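Local coordinates for lantibiotic dehydratase (Microbispora corallina, PDB 5EHK), which probably dehydrates serine and threonine residues of the NAI-107 precursor peptide in a tRNA-dependent reaction, as lantibiotic dehydratases of this family do with glutamyl-tRNA, at residues V210-S215 / K442-E447; R407-A412 / G436-Y441; L426-L429 / G434-P437; V639-Q644 / P648-F653. One frame throughout, in Å; residues are numbered along the deposited sequence.

How the contacts relate
All four contacts lie in the N-terminal lantibiotic dehydratase family region, and three use the loop between strand 423-424 and helix 460-471. Contact 2 is the buried one, a tyrosine hydroxyl bond and a proline-aromatic contact fixing the loop to helix 407-417. Contact 3, partly buried, shares Gly436 and Pro437 with it and closes the loop on itself through backbone bonds, its leucines reaching both helix 407-417 and helix 647-656. Contact 4, also partly buried, packs that second helix against a short capped helix by an arginine and a water. Contact 1 is a surface contact made by sulfur and proline without hydrogen bonds, beside the second subunit.

Contact 1 of 4, residues V210-S215 / K442-E447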
# COMPACT_ATOMS: atom_id res chain seq x y z
N VAL A 210 -14.63 -21.54 23.12
CA VAL A 210 -13.66 -20.45 23.13
C VAL A 210 -14.30 -19.10 23.33
O VAL A 210 -15.30 -18.78 22.68
CB VAL A 210 -12.78 -20.45 21.86
CG1 VAL A 210 -11.88 -19.23 21.81
CG2 VAL A 210 -11.92 -21.71 21.80
N LEU A 211 -13.76 -18.33 24.27
CA LEU A 211 -14.11 -16.92 24.45
C LEU A 211 -12.92 -16.04 24.05
O LEU A 211 -11.92 -15.99 24.75
CB LEU A 211 -14.50 -16.64 25.91
CG LEU A 211 -14.85 -15.18 26.29
CD1 LEU A 211 -16.06 -14.73 25.50
CD2 LEU A 211 -15.13 -15.02 27.78
N ASP A 212 -13.03 -15.34 22.93
CA ASP A 212 -11.97 -14.40 22.58
C ASP A 212 -12.14 -13.15 23.45
O ASP A 212 -13.26 -12.65 23.61
CB ASP A 212 -11.99 -14.05 21.09
CG ASP A 212 -11.86 -15.28 20.17
OD1 ASP A 212 -10.98 -16.13 20.44
OD2 ASP A 212 -12.64 -15.42 19.19
N CYS A 213 -11.04 -12.65 24.02
CA CYS A 213 -11.04 -11.44 24.84
C CYS A 213 -12.02 -11.45 26.02
O CYS A 213 -13.08 -10.82 25.97
CB CYS A 213 -11.34 -10.23 23.97
SG CYS A 213 -10.27 -10.15 22.55
N PRO A 214 -11.67 -12.15 27.09
CA PRO A 214 -12.52 -11.95 28.27
C PRO A 214 -12.21 -10.60 28.91
O PRO A 214 -11.15 -10.03 28.63
CB PRO A 214 -12.12 -13.11 29.18
CG PRO A 214 -10.69 -13.41 28.81
CD PRO A 214 -10.55 -13.08 27.34
N SER A 215 -13.10 -10.12 29.77
CA SER A 215 -12.90 -8.87 30.52
C SER A 215 -12.00 -9.11 31.72
O SER A 215 -12.30 -9.94 32.59
CB SER A 215 -14.24 -8.28 30.98
OG SER A 215 -14.05 -7.03 31.64
N LYS A 442 -9.29 -4.46 17.26
CA LYS A 442 -8.33 -4.72 18.31
C LYS A 442 -8.69 -5.94 19.19
O LYS A 442 -7.82 -6.49 19.87
CB LYS A 442 -8.11 -3.45 19.17
CG LYS A 442 -7.45 -2.25 18.39
CD LYS A 442 -7.41 -0.91 19.19
CE LYS A 442 -6.01 -0.48 19.68
NZ LYS A 442 -5.16 0.20 18.64
N TRP A 443 -9.95 -6.38 19.17
CA TRP A 443 -10.42 -7.31 20.22
C TRP A 443 -11.29 -8.48 19.76
O TRP A 443 -12.52 -8.39 19.80
CB TRP A 443 -11.15 -6.53 21.34
CG TRP A 443 -10.29 -5.42 21.90
CD1 TRP A 443 -10.38 -4.07 21.63
CD2 TRP A 443 -9.16 -5.58 22.78
NE1 TRP A 443 -9.38 -3.38 22.30
CE2 TRP A 443 -8.63 -4.29 23.01
CE3 TRP A 443 -8.56 -6.67 23.40
CZ2 TRP A 443 -7.53 -4.08 23.84
CZ3 TRP A 443 -7.48 -6.46 24.22
CH2 TRP A 443 -6.97 -5.18 24.43
N PRO A 444 -10.67 -9.59 19.34
CA PRO A 444 -9.23 -9.87 19.21
C PRO A 444 -8.60 -9.21 18.00
O PRO A 444 -9.31 -8.87 17.06
CB PRO A 444 -9.18 -11.38 18.99
CG PRO A 444 -10.50 -11.72 18.39
CD PRO A 444 -11.48 -10.79 19.06
N PRO A 445 -7.29 -9.03 18.03
CA PRO A 445 -6.69 -8.35 16.88
C PRO A 445 -6.86 -9.12 15.58
O PRO A 445 -6.68 -10.32 15.48
CB PRO A 445 -5.21 -8.16 17.28
CG PRO A 445 -5.04 -8.78 18.59
CD PRO A 445 -6.36 -9.16 19.16
N SER A 446 -7.27 -8.38 14.57
CA SER A 446 -7.48 -8.89 13.24
C SER A 446 -6.15 -9.24 12.60
O SER A 446 -5.14 -8.58 12.85
CB SER A 446 -8.19 -7.81 12.42
OG SER A 446 -8.18 -8.10 11.04
N GLU A 447 -6.14 -10.29 11.80
CA GLU A 447 -4.92 -10.63 11.08
C GLU A 447 -4.92 -10.07 9.64
O GLU A 447 -3.91 -10.12 8.95
CB GLU A 447 -4.69 -12.15 11.15
CG GLU A 447 -4.35 -12.67 12.58
CD GLU A 447 -4.77 -14.14 12.85
OE1 GLU A 447 -5.17 -14.84 11.88
OE2 GLU A 447 -4.69 -14.58 14.04
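The indole of Trp443 meets Cys213 at its edge: the sulfur SG lies in the ring plane, 5.4 Å from the centroid of the six-membered ring and 90° off the ring normal. This is a sulfur-aromatic contact of the in-plane kind. Arg575, which also touches Cys213, makes a cation-pi contact with the indole. A second flat group is the peptide joining Trp443 to Pro444, which is cis. Over its face sits the same sulfur, with SG 3.3 Å from Pro444 N. The pyrrolidine ring continues the surface, and its CD lies 3.7 Å from Cys213 SG.

Cys213 comes straight after strand 208-212 and has a positive phi of 55°. Its SG stands anti to its own carbonyl carbon (chi1 -52°), which carries the sulfur across to the loop. One residue back, Asp212 adds only its methylene, CB being 3.9 Å from Pro444 CG. The carboxylate turns to another partner: OD1 forms a salt bridge with Arg829 of the second subunit, whose side chain also packs on Pro444. Asn647 bonds to both Trp443 N and Pro444 O and so holds this backbone.

No hydrogen bond links the two segments. The end of strand 208-212, the middle one of a three-stranded antiparallel sheet, therefore meets the loop through a polarisable sulfur laid on a peptide face and proline ring, with hydrocarbon contacts beside it. The strongest partner of the Asp212 carboxylate is across the subunit interface, so that the intrachain contact and the dimer contact adjoin at one spot.

Contact 2 of 4, residues R407-A412 / G436-Y441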
# COMPACT_ATOMS: atom_id res chain seq x y z
N ARG A 407 -14.88 -0.48 4.35
CA ARG A 407 -14.97 -0.42 2.89
C ARG A 407 -14.32 -1.63 2.20
O ARG A 407 -14.92 -2.26 1.32
CB ARG A 407 -14.46 0.91 2.36
CG ARG A 407 -15.21 2.10 2.91
CD ARG A 407 -16.44 2.49 2.10
NE ARG A 407 -17.43 1.43 1.91
CZ ARG A 407 -18.21 0.91 2.87
NH1 ARG A 407 -18.10 1.30 4.14
NH2 ARG A 407 -19.10 -0.03 2.56
N ARG A 408 -13.10 -1.98 2.61
CA ARG A 408 -12.46 -3.17 2.07
C ARG A 408 -13.18 -4.45 2.52
O ARG A 408 -13.25 -5.42 1.78
CB ARG A 408 -10.97 -3.21 2.43
CG ARG A 408 -10.13 -2.06 1.81
CD ARG A 408 -8.72 -2.04 2.42
NE ARG A 408 -8.04 -3.29 2.08
CZ ARG A 408 -7.47 -3.54 0.90
NH1 ARG A 408 -7.45 -2.59 -0.03
NH2 ARG A 408 -6.93 -4.72 0.65
N TYR A 409 -13.71 -4.45 3.74
CA TYR A 409 -14.47 -5.59 4.26
C TYR A 409 -15.71 -5.87 3.41
O TYR A 409 -16.00 -7.01 3.04
CB TYR A 409 -14.90 -5.27 5.68
CG TYR A 409 -15.19 -6.45 6.56
CD1 TYR A 409 -14.18 -7.28 6.99
CD2 TYR A 409 -16.47 -6.71 6.99
CE1 TYR A 409 -14.43 -8.35 7.81
CE2 TYR A 409 -16.74 -7.75 7.83
CZ TYR A 409 -15.72 -8.58 8.24
OH TYR A 409 -15.98 -9.66 9.06
N HIS A 410 -16.44 -4.81 3.08
CA HIS A 410 -17.58 -4.91 2.20
C HIS A 410 -17.21 -5.52 0.85
O HIS A 410 -17.93 -6.38 0.33
CB HIS A 410 -18.18 -3.52 2.03
CG HIS A 410 -19.25 -3.45 0.98
ND1 HIS A 410 -19.23 -2.51 -0.03
CD2 HIS A 410 -20.35 -4.20 0.79
CE1 HIS A 410 -20.28 -2.70 -0.81
NE2 HIS A 410 -20.98 -3.72 -0.34
N GLU A 411 -16.08 -5.11 0.28
CA GLU A 411 -15.63 -5.66 -0.99
C GLU A 411 -15.31 -7.14 -0.80
O GLU A 411 -15.65 -7.96 -1.64
CB GLU A 411 -14.38 -4.96 -1.52
CG GLU A 411 -14.56 -3.56 -2.07
CD GLU A 411 -13.21 -2.91 -2.44
OE1 GLU A 411 -12.50 -3.50 -3.29
OE2 GLU A 411 -12.85 -1.86 -1.84
N ALA A 412 -14.62 -7.45 0.28
CA ALA A 412 -14.24 -8.82 0.57
C ALA A 412 -15.50 -9.68 0.65
O ALA A 412 -15.58 -10.75 0.02
CB ALA A 412 -13.45 -8.87 1.87
N GLY A 436 -13.31 -13.13 9.19
CA GLY A 436 -12.59 -12.65 10.35
C GLY A 436 -12.93 -11.19 10.56
O GLY A 436 -13.71 -10.61 9.79
N PRO A 437 -12.37 -10.57 11.60
CA PRO A 437 -12.61 -9.15 11.86
C PRO A 437 -11.93 -8.28 10.81
O PRO A 437 -10.94 -8.71 10.23
CB PRO A 437 -11.95 -8.95 13.21
CG PRO A 437 -10.88 -9.94 13.24
CD PRO A 437 -11.40 -11.14 12.54
N PRO A 438 -12.46 -7.09 10.55
CA PRO A 438 -11.88 -6.21 9.53
C PRO A 438 -10.54 -5.67 10.01
O PRO A 438 -10.30 -5.61 11.23
CB PRO A 438 -12.90 -5.07 9.42
CG PRO A 438 -14.11 -5.57 10.07
CD PRO A 438 -13.66 -6.48 11.15
N ALA A 439 -9.70 -5.26 9.07
CA ALA A 439 -8.39 -4.72 9.40
C ALA A 439 -8.51 -3.69 10.52
O ALA A 439 -9.37 -2.80 10.48
CB ALA A 439 -7.76 -4.12 8.18
N GLY A 440 -7.71 -3.87 11.55
CA GLY A 440 -7.60 -2.86 12.57
C GLY A 440 -8.37 -3.17 13.81
O GLY A 440 -8.16 -2.53 14.83
N TYR A 441 -9.29 -4.12 13.76
CA TYR A 441 -10.06 -4.42 14.95
C TYR A 441 -9.15 -4.97 16.05
O TYR A 441 -8.30 -5.82 15.79
CB TYR A 441 -11.22 -5.37 14.64
CG TYR A 441 -12.49 -4.71 14.11
CD1 TYR A 441 -13.73 -5.04 14.62
CD2 TYR A 441 -12.44 -3.77 13.07
CE1 TYR A 441 -14.89 -4.46 14.15
CE2 TYR A 441 -13.60 -3.18 12.59
CZ TYR A 441 -14.82 -3.54 13.14
OH TYR A 441 -15.99 -3.01 12.69
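Helix 407-417 is joined to the loop before helix 460-471 by Tyr409, which meets Gly436 and Pro438 just where the loop enters a type II beta turn. The phenol hydroxyl donates to the backbone: Tyr409 OH lies 2.6 Å from Gly436 O. The C=O...donor angle is 155°, and the hydroxyl is tilted 25° from the carbonyl plane. With CG anti to the backbone N (chi1 -156°), the ring leaves the helix toward the loop and sets one face against Pro438.

There the pyrrolidine makes a CH-pi contact, its CG 3.6 Å from the centroid of the Tyr409 ring and nearly straight over the face. The proline is clasped from the other side too, because Pro438 CD sits 3.4 Å above the plane of the Tyr441 ring, over its centre. Tyr441 itself bonds through OH to Glu654 and makes a cation-pi contact with Arg650, which ties the cluster to helix 647-656.

The turn is closed by Tyr441 N donating to Pro438 O at 3.1 Å. Gly440 occupies its third position with a positive phi, the classic place for glycine in a type II turn, and the proline at its start is held between two aromatic rings.

Contact 3 of 4, residues L426-L429 / G434-P437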
# COMPACT_ATOMS: atom_id res chain seq x y z
N LEU A 426 -20.90 -13.20 13.59
CA LEU A 426 -20.20 -14.12 14.54
C LEU A 426 -19.51 -15.20 13.75
O LEU A 426 -18.34 -15.48 13.97
CB LEU A 426 -21.09 -14.75 15.62
CG LEU A 426 -20.73 -14.53 17.10
CD1 LEU A 426 -20.46 -13.05 17.44
CD2 LEU A 426 -21.84 -15.07 18.01
N GLU A 427 -20.23 -15.81 12.82
CA GLU A 427 -19.57 -16.66 11.86
C GLU A 427 -18.74 -15.80 10.90
O GLU A 427 -17.58 -16.12 10.61
CB GLU A 427 -20.58 -17.46 11.08
CG GLU A 427 -19.96 -18.28 9.96
CD GLU A 427 -21.02 -18.89 9.09
OE1 GLU A 427 -22.00 -19.41 9.67
OE2 GLU A 427 -20.89 -18.85 7.84
N LEU A 428 -19.33 -14.69 10.45
CA LEU A 428 -18.61 -13.73 9.64
C LEU A 428 -17.36 -13.26 10.37
O LEU A 428 -16.31 -13.15 9.77
CB LEU A 428 -19.49 -12.52 9.34
CG LEU A 428 -18.86 -11.51 8.39
CD1 LEU A 428 -18.70 -12.12 7.01
CD2 LEU A 428 -19.66 -10.23 8.34
N LEU A 429 -17.46 -13.01 11.68
CA LEU A 429 -16.34 -12.46 12.43
C LEU A 429 -15.27 -13.48 12.78
O LEU A 429 -14.19 -13.13 13.24
CB LEU A 429 -16.84 -11.76 13.70
CG LEU A 429 -17.26 -10.30 13.55
CD1 LEU A 429 -17.64 -9.73 14.88
CD2 LEU A 429 -16.16 -9.48 12.93
N GLY A 434 -15.25 -17.58 8.68
CA GLY A 434 -15.63 -16.39 7.95
C GLY A 434 -14.50 -15.57 7.36
O GLY A 434 -13.47 -16.10 6.92
N LEU A 435 -14.74 -14.26 7.31
CA LEU A 435 -13.80 -13.27 6.82
C LEU A 435 -12.84 -12.94 7.96
O LEU A 435 -11.69 -12.57 7.74
CB LEU A 435 -14.56 -12.02 6.44
CG LEU A 435 -14.71 -11.54 4.99
CD1 LEU A 435 -14.88 -12.69 4.04
CD2 LEU A 435 -15.90 -10.59 4.88
N GLY A 436 -13.31 -13.13 9.19
CA GLY A 436 -12.59 -12.65 10.35
C GLY A 436 -12.93 -11.19 10.56
O GLY A 436 -13.71 -10.61 9.79
N PRO A 437 -12.37 -10.57 11.60
CA PRO A 437 -12.61 -9.15 11.86
C PRO A 437 -11.93 -8.28 10.81
O PRO A 437 -10.94 -8.71 10.23
CB PRO A 437 -11.95 -8.95 13.21
CG PRO A 437 -10.88 -9.94 13.24
CD PRO A 437 -11.40 -11.14 12.54
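Leu428 and Leu435 lie side by side and point the same way across the neck of a short loop that folds back on itself between strand 423-424 and helix 460-471, Leu428 CA and Gly434 CA lying 4.3 Å apart. Leu428 has CG anti to the backbone N (chi1 -175°), and its CD1 comes 3.8 Å from Leu435 CD2. Both branches face helix 407-417, where Tyr409, Phe413 and Tyr417 receive Leu428 and Arg416 receives Leu435. Leu429 goes to other company: its CD2 rests 3.7 Å from Pro437 CA, and the side chain packs on Pro648 and Leu651 of helix 647-656. The two leucines Leu428 and Leu429 thus link the loop to both helices.

The backbone closes the neck. Leu428 O takes two N-H groups, that of Gly436 at 3.1 Å (N-H...O 139°), approaching nearly along the C=O axis, and more weakly that of Leu435. Carbon donors flank this pair. Gly434, bare of a side chain, brings its CA to 3.3 Å from Glu427 O, and Gly436 CA makes a like CA-H...O contact with Leu429 O. That last carbonyl also faces the proline ring, with Pro437 CD 3.5 Å from Leu429 O.

Contact 4 of 4, residues V639-Q644 / P648-F653; sequences VSAFAQ and PARLLF
Arg650 reaches from helix 647-656 to the short helix 641-644, touching Ala641 with its stem and Phe642 with its head. Its CG stands anti to the backbone N (chi1 173°), and the extended chain carries the head past Ala641 to Phe642. CB and CG go by the methyl of Ala641, Arg650 CG lying 4.1 Å from Ala641 CB. CD is next, 3.8 Å from Ala641 O. NE follows, beside Phe642 CA, which stands over one face of the guanidinium; the ring of Tyr441 makes a cation-pi contact on the opposite face.

At the tip the two amino groups part. NH1 approaches the phenyl ring obliquely, 3.3 Å from Phe642 CD1, the ring and guanidinium planes being 72° apart. It also donates to a water in the guanidinium plane, with Arg650 NH1 to the water oxygen 2.7 Å. That water donates in turn to Phe642 O at 2.9 Å, so it bridges the arginine to the backbone of the short helix. NH2 lies at the edge of the Phe642 ring and forms a salt bridge with Glu654, one helical turn further on, which should steady the charge and the rotation of the head.

Phe653, one turn on, meets the same methyl next to the arginine stem, Phe653 CD2 lying 3.8 Å from Ala641 CB. Ser640 starts the short helix as its N-cap, OG accepting from Ala643 N at 3.2 Å. The arrangement is that of two consecutive helices joined by a short link and packed together, the first a single N-capped turn.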
# COMPACT_ATOMS: atom_id res chain seq x y z
N VAL A 639 -18.26 6.15 24.43
CA VAL A 639 -17.14 5.22 24.51
C VAL A 639 -16.69 4.80 23.12
O VAL A 639 -17.50 4.50 22.24
CB VAL A 639 -17.49 4.02 25.39
CG1 VAL A 639 -16.30 3.07 25.50
CG2 VAL A 639 -17.94 4.52 26.74
N SER A 640 -15.38 4.82 22.91
CA SER A 640 -14.80 4.55 21.61
C SER A 640 -14.87 3.07 21.23
O SER A 640 -14.12 2.26 21.79
CB SER A 640 -13.33 4.94 21.63
OG SER A 640 -12.69 4.54 20.43
N ALA A 641 -15.72 2.72 20.27
CA ALA A 641 -15.79 1.32 19.84
C ALA A 641 -14.43 0.80 19.33
O ALA A 641 -14.05 -0.35 19.60
CB ALA A 641 -16.88 1.12 18.80
N PHE A 642 -13.70 1.66 18.63
CA PHE A 642 -12.40 1.34 18.07
C PHE A 642 -11.43 0.86 19.15
O PHE A 642 -10.80 -0.19 19.03
CB PHE A 642 -11.86 2.58 17.35
CG PHE A 642 -10.45 2.47 16.87
CD1 PHE A 642 -10.14 1.76 15.71
CD2 PHE A 642 -9.42 3.12 17.56
CE1 PHE A 642 -8.82 1.68 15.24
CE2 PHE A 642 -8.09 3.04 17.11
CZ PHE A 642 -7.80 2.33 15.94
N ALA A 643 -11.36 1.61 20.23
CA ALA A 643 -10.37 1.32 21.26
C ALA A 643 -10.88 0.43 22.37
O ALA A 643 -10.09 -0.17 23.05
CB ALA A 643 -9.83 2.63 21.84
N GLN A 644 -12.18 0.38 22.57
CA GLN A 644 -12.69 -0.19 23.80
C GLN A 644 -13.68 -1.32 23.62
O GLN A 644 -14.15 -1.85 24.62
CB GLN A 644 -13.40 0.87 24.64
CG GLN A 644 -12.60 2.08 24.92
CD GLN A 644 -11.37 1.76 25.76
OE1 GLN A 644 -11.37 0.83 26.58
NE2 GLN A 644 -10.32 2.55 25.55
N PRO A 648 -17.62 -7.92 17.97
CA PRO A 648 -18.99 -7.92 17.44
C PRO A 648 -19.71 -6.62 17.75
O PRO A 648 -20.47 -6.11 16.90
CB PRO A 648 -19.65 -9.09 18.19
CG PRO A 648 -18.50 -9.97 18.58
CD PRO A 648 -17.36 -9.05 18.86
N ALA A 649 -19.47 -6.09 18.94
CA ALA A 649 -20.05 -4.83 19.36
C ALA A 649 -19.61 -3.74 18.40
O ALA A 649 -20.43 -2.95 17.94
CB ALA A 649 -19.60 -4.48 20.78
N ARG A 650 -18.31 -3.70 18.11
CA ARG A 650 -17.80 -2.69 17.21
C ARG A 650 -18.37 -2.87 15.79
O ARG A 650 -18.61 -1.88 15.08
CB ARG A 650 -16.28 -2.65 17.19
CG ARG A 650 -15.78 -1.71 16.11
CD ARG A 650 -14.29 -1.53 16.04
NE ARG A 650 -14.00 -0.70 14.89
CZ ARG A 650 -12.80 -0.47 14.39
NH1 ARG A 650 -11.73 -1.03 14.92
NH2 ARG A 650 -12.71 0.30 13.33
N LEU A 651 -18.60 -4.11 15.37
CA LEU A 651 -19.14 -4.34 14.04
C LEU A 651 -20.58 -3.82 14.01
O LEU A 651 -21.00 -3.20 13.02
CB LEU A 651 -19.06 -5.83 13.63
CG LEU A 651 -19.53 -6.18 12.20
CD1 LEU A 651 -18.74 -5.43 11.18
CD2 LEU A 651 -19.46 -7.65 11.87
N LEU A 652 -21.32 -4.04 15.10
CA LEU A 652 -22.69 -3.58 15.18
C LEU A 652 -22.71 -2.06 15.08
O LEU A 652 -23.51 -1.47 14.33
CB LEU A 652 -23.36 -4.03 16.47
CG LEU A 652 -23.65 -5.53 16.57
CD1 LEU A 652 -23.98 -5.91 18.01
CD2 LEU A 652 -24.75 -5.99 15.57
N PHE A 653 -21.82 -1.43 15.82
CA PHE A 653 -21.74 0.01 15.76
C PHE A 653 -21.49 0.49 14.33
O PHE A 653 -22.22 1.31 13.82
CB PHE A 653 -20.68 0.54 16.70
CG PHE A 653 -20.25 1.92 16.39
CD1 PHE A 653 -21.11 2.99 16.63
CD2 PHE A 653 -18.99 2.18 15.87
CE1 PHE A 653 -20.72 4.29 16.35
CE2 PHE A 653 -18.59 3.47 15.57
CZ PHE A 653 -19.46 4.54 15.83
O HOH W 1 -11.42 -2.36 17.26